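Local structure of phytase (Debaryomyces castellii, 2GFI) at residues K89-L101 against R237-D251. The protein probably hydrolyses phytate (inositol hexakisphosphate), starting at the 3-phosphate, as a 3-phytase of the histidine acid phosphatase family. Numbering follows the deposited sequence.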
# COMPACT_ATOMS: atom_id res chain seq x y z
N LYS A 89 -39.39 1.47 0.18
CA LYS A 89 -39.79 0.12 -0.25
C LYS A 89 -39.08 -0.94 0.59
O LYS A 89 -39.73 -1.86 1.07
CB LYS A 89 -39.55 -0.12 -1.74
CG LYS A 89 -40.59 0.55 -2.61
CD LYS A 89 -40.31 0.48 -4.11
CE LYS A 89 -40.73 -0.88 -4.69
NZ LYS A 89 -40.77 -0.82 -6.18
N LEU A 90 -37.77 -0.78 0.80
CA LEU A 90 -37.02 -1.76 1.58
C LEU A 90 -37.47 -1.75 3.02
O LEU A 90 -37.70 -2.81 3.60
CB LEU A 90 -35.51 -1.52 1.51
CG LEU A 90 -34.89 -1.70 0.13
CD1 LEU A 90 -33.50 -1.19 0.13
CD2 LEU A 90 -34.95 -3.14 -0.31
N MET A 91 -37.62 -0.57 3.60
CA MET A 91 -38.05 -0.48 5.00
C MET A 91 -39.46 -1.04 5.26
O MET A 91 -39.77 -1.41 6.38
CB MET A 91 -37.93 0.95 5.56
CG MET A 91 -36.48 1.46 5.71
SD MET A 91 -35.29 0.44 6.66
CE MET A 91 -34.39 -0.33 5.36
N SER A 92 -40.28 -1.15 4.24
CA SER A 92 -41.65 -1.57 4.45
C SER A 92 -41.86 -3.08 4.21
O SER A 92 -42.97 -3.61 4.37
CB SER A 92 -42.59 -0.73 3.58
OG SER A 92 -42.49 -1.21 2.26
N TYR A 93 -40.77 -3.75 3.83
CA TYR A 93 -40.68 -5.21 3.85
C TYR A 93 -41.06 -5.72 5.24
O TYR A 93 -40.56 -5.27 6.23
CB TYR A 93 -39.24 -5.63 3.53
CG TYR A 93 -39.02 -7.13 3.54
CD1 TYR A 93 -39.70 -7.95 2.66
CD2 TYR A 93 -38.14 -7.73 4.44
CE1 TYR A 93 -39.50 -9.30 2.66
CE2 TYR A 93 -37.93 -9.10 4.45
CZ TYR A 93 -38.62 -9.88 3.56
OH TYR A 93 -38.48 -11.23 3.54
N ASN A 94 -41.99 -6.63 5.34
CA ASN A 94 -42.26 -7.07 6.69
C ASN A 94 -41.69 -8.47 6.84
O ASN A 94 -42.03 -9.40 6.09
CB ASN A 94 -43.74 -6.91 7.06
CG ASN A 94 -44.47 -8.20 7.02
OD1 ASN A 94 -44.72 -8.76 5.93
ND2 ASN A 94 -44.81 -8.71 8.22
N GLY A 95 -40.76 -8.57 7.76
CA GLY A 95 -39.79 -9.65 7.73
C GLY A 95 -38.48 -9.06 8.19
O GLY A 95 -38.26 -7.85 8.12
N THR A 96 -37.62 -9.94 8.68
CA THR A 96 -36.26 -9.59 9.00
C THR A 96 -35.42 -9.87 7.77
O THR A 96 -35.45 -10.97 7.24
CB THR A 96 -35.81 -10.44 10.16
OG1 THR A 96 -36.61 -10.07 11.29
CG2 THR A 96 -34.41 -10.09 10.59
N PHE A 97 -34.69 -8.85 7.30
CA PHE A 97 -33.76 -9.04 6.20
C PHE A 97 -32.65 -10.00 6.57
O PHE A 97 -32.13 -9.95 7.68
CB PHE A 97 -33.15 -7.70 5.76
CG PHE A 97 -34.09 -6.84 4.96
CD1 PHE A 97 -34.28 -7.10 3.61
CD2 PHE A 97 -34.76 -5.78 5.55
CE1 PHE A 97 -35.13 -6.32 2.83
CE2 PHE A 97 -35.63 -4.98 4.78
CZ PHE A 97 -35.80 -5.26 3.41
N LYS A 98 -32.29 -10.87 5.65
CA LYS A 98 -31.18 -11.81 5.83
C LYS A 98 -30.24 -11.63 4.65
O LYS A 98 -30.56 -10.89 3.74
CB LYS A 98 -31.69 -13.26 5.94
CG LYS A 98 -32.48 -13.51 7.28
CD LYS A 98 -32.78 -14.99 7.55
CE LYS A 98 -33.69 -15.60 6.47
NZ LYS A 98 -34.95 -14.83 6.34
N GLY A 99 -29.07 -12.29 4.68
CA GLY A 99 -28.11 -12.19 3.59
C GLY A 99 -27.49 -10.80 3.43
O GLY A 99 -27.23 -10.09 4.40
N GLU A 100 -27.23 -10.44 2.18
CA GLU A 100 -26.60 -9.15 1.86
C GLU A 100 -27.40 -7.97 2.34
O GLU A 100 -26.84 -6.92 2.55
CB GLU A 100 -26.46 -8.95 0.35
CG GLU A 100 -25.87 -10.09 -0.41
CD GLU A 100 -26.91 -10.76 -1.25
OE1 GLU A 100 -27.86 -11.44 -0.70
OE2 GLU A 100 -26.78 -10.58 -2.47
N LEU A 101 -28.72 -8.13 2.44
CA LEU A 101 -29.58 -6.99 2.81
C LEU A 101 -29.80 -6.87 4.31
O LEU A 101 -30.53 -5.98 4.75
CB LEU A 101 -30.91 -7.05 2.06
CG LEU A 101 -30.85 -6.98 0.53
CD1 LEU A 101 -32.25 -6.98 -0.03
CD2 LEU A 101 -30.08 -5.74 0.07
N ARG A 237 -31.60 -12.93 -6.20
CA ARG A 237 -30.75 -13.27 -5.05
C ARG A 237 -31.28 -12.62 -3.77
O ARG A 237 -31.28 -13.23 -2.69
CB ARG A 237 -29.30 -12.89 -5.30
CG ARG A 237 -28.33 -13.41 -4.26
CD ARG A 237 -26.84 -13.16 -4.66
NE ARG A 237 -26.52 -11.73 -4.76
CZ ARG A 237 -26.28 -11.05 -5.88
NH1 ARG A 237 -26.29 -11.64 -7.09
NH2 ARG A 237 -26.02 -9.73 -5.78
N PHE A 238 -31.72 -11.38 -3.89
CA PHE A 238 -32.24 -10.62 -2.75
C PHE A 238 -33.53 -11.27 -2.29
O PHE A 238 -33.76 -11.41 -1.08
CB PHE A 238 -32.45 -9.16 -3.17
CG PHE A 238 -31.18 -8.46 -3.58
CD1 PHE A 238 -29.93 -8.98 -3.21
CD2 PHE A 238 -31.22 -7.30 -4.35
CE1 PHE A 238 -28.75 -8.34 -3.58
CE2 PHE A 238 -30.05 -6.66 -4.73
CZ PHE A 238 -28.81 -7.18 -4.35
N LYS A 239 -34.34 -11.70 -3.25
CA LYS A 239 -35.64 -12.35 -2.95
C LYS A 239 -35.43 -13.68 -2.30
O LYS A 239 -36.13 -14.01 -1.36
CB LYS A 239 -36.49 -12.50 -4.22
CG LYS A 239 -37.04 -11.18 -4.71
CD LYS A 239 -37.91 -11.36 -5.96
CE LYS A 239 -38.58 -10.05 -6.31
NZ LYS A 239 -39.29 -10.11 -7.63
N ALA A 240 -34.41 -14.42 -2.74
CA ALA A 240 -34.12 -15.77 -2.23
C ALA A 240 -33.87 -15.77 -0.72
O ALA A 240 -34.25 -16.72 -0.01
CB ALA A 240 -32.91 -16.38 -2.98
N SER A 241 -33.22 -14.71 -0.26
CA SER A 241 -32.89 -14.55 1.14
C SER A 241 -34.02 -13.83 1.86
O SER A 241 -34.10 -13.85 3.09
CB SER A 241 -31.58 -13.76 1.24
OG SER A 241 -30.49 -14.62 1.60
N ASN A 242 -34.87 -13.14 1.10
CA ASN A 242 -35.93 -12.30 1.65
C ASN A 242 -37.24 -12.54 0.90
O ASN A 242 -37.60 -11.76 0.03
CB ASN A 242 -35.52 -10.82 1.60
CG ASN A 242 -34.15 -10.60 2.17
OD1 ASN A 242 -33.96 -10.65 3.38
ND2 ASN A 242 -33.18 -10.41 1.31
N PRO A 243 -37.91 -13.64 1.22
CA PRO A 243 -39.14 -14.03 0.49
C PRO A 243 -40.19 -12.93 0.54
O PRO A 243 -40.43 -12.37 1.61
CB PRO A 243 -39.60 -15.28 1.26
CG PRO A 243 -38.29 -15.84 1.78
CD PRO A 243 -37.57 -14.62 2.28
N GLY A 244 -40.72 -12.57 -0.62
CA GLY A 244 -41.80 -11.59 -0.69
C GLY A 244 -41.31 -10.16 -0.76
O GLY A 244 -42.12 -9.22 -0.87
N LEU A 245 -39.98 -9.98 -0.70
CA LEU A 245 -39.38 -8.65 -0.90
C LEU A 245 -39.86 -8.04 -2.21
O LEU A 245 -39.68 -8.61 -3.30
CB LEU A 245 -37.85 -8.73 -0.89
CG LEU A 245 -37.17 -7.41 -1.23
CD1 LEU A 245 -37.33 -6.38 -0.09
CD2 LEU A 245 -35.72 -7.65 -1.61
N ASN A 246 -40.51 -6.89 -2.11
CA ASN A 246 -41.17 -6.32 -3.26
C ASN A 246 -40.43 -5.08 -3.80
O ASN A 246 -40.78 -3.94 -3.50
CB ASN A 246 -42.64 -6.01 -2.93
CG ASN A 246 -43.47 -5.67 -4.18
OD1 ASN A 246 -43.04 -5.90 -5.32
ND2 ASN A 246 -44.65 -5.10 -3.96
N ILE A 247 -39.37 -5.32 -4.57
CA ILE A 247 -38.69 -4.26 -5.28
C ILE A 247 -38.47 -4.72 -6.71
O ILE A 247 -38.54 -5.92 -7.00
CB ILE A 247 -37.35 -3.84 -4.60
CG1 ILE A 247 -36.32 -4.97 -4.60
CG2 ILE A 247 -37.58 -3.29 -3.16
CD1 ILE A 247 -34.92 -4.56 -4.06
N THR A 248 -38.23 -3.76 -7.58
CA THR A 248 -38.00 -4.01 -9.00
C THR A 248 -36.53 -4.00 -9.38
O THR A 248 -35.65 -3.62 -8.59
CB THR A 248 -38.75 -2.96 -9.86
OG1 THR A 248 -38.31 -1.66 -9.48
CG2 THR A 248 -40.27 -2.92 -9.51
N GLU A 249 -36.29 -4.41 -10.63
CA GLU A 249 -35.01 -4.33 -11.31
C GLU A 249 -34.55 -2.89 -11.38
O GLU A 249 -33.38 -2.64 -11.17
CB GLU A 249 -35.14 -4.89 -12.71
CG GLU A 249 -34.88 -6.37 -12.80
CD GLU A 249 -36.13 -7.22 -12.75
OE1 GLU A 249 -37.17 -6.74 -12.25
OE2 GLU A 249 -36.08 -8.38 -13.22
N ASP A 250 -35.49 -1.98 -11.66
CA ASP A 250 -35.32 -0.53 -11.59
C ASP A 250 -34.80 -0.07 -10.24
O ASP A 250 -33.93 0.78 -10.20
CB ASP A 250 -36.66 0.20 -11.85
CG ASP A 250 -36.51 1.76 -11.86
OD1 ASP A 250 -35.65 2.24 -12.67
OD2 ASP A 250 -37.22 2.58 -11.13
N ASP A 251 -35.39 -0.57 -9.16
CA ASP A 251 -34.92 -0.31 -7.80
C ASP A 251 -33.47 -0.74 -7.59
O ASP A 251 -32.66 0.04 -7.13
CB ASP A 251 -35.83 -1.02 -6.79
CG ASP A 251 -37.26 -0.47 -6.82
OD1 ASP A 251 -37.46 0.68 -7.31
OD2 ASP A 251 -38.24 -1.11 -6.41
O HOH W 1 -42.23 -3.18 -6.21
O HOH W 2 -30.15 -10.35 1.15
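Tyr93 lies across the type II beta turn Asn242–Leu245, and its OH donates to Pro243 O at 3.0 Å, reaching that oxygen from above the carbonyl plane, while the oxygen itself lies at the ring's edge, in the ring plane. With CG anti to the backbone N (chi1 179°), the ring runs out beside Leu245, CE1 lying 4.0 Å from Leu245 CB. A leucine in place of Tyr93 would probably leave Pro243 O without this donor and open a gap beside the turn. Asn242 divides its amide between the two segments: OD1 receives Lys98 N at 2.8 Å in a nearly straight bond, in the carbonyl plane, while ND2 donates back to Phe238 O and to a water. That water also joins Lys98 O, Glu100 OE1 and Leu101 N, so both ends of the amide are engaged and its rotation is fixed. From the last residue of the turn, Leu245 CD1 meets the edge of Phe97 at CE1 (3.7 Å), and Leu101 CD1 touches Leu245 CD2 and Phe238 CB.

A salt bridge closes each flank. Arg237 NE meets Glu100 OE2 at 2.6 Å in the guanidinium plane, and Lys89 NZ, its chain bent at chi3 (80°), reaches the syn lone pair of Asp251 OD2. The same oxygen accepts Thr248 N within a capping box, which positions it for the lysine.

Farther out, Glu279 takes Arg237 NH1, and Asp106 of the second subunit receives Gly99 N. Away from the predicted active site, the contact thus packs the chain leaving helix 77-91 against the link between helices 229-241 and 249-266.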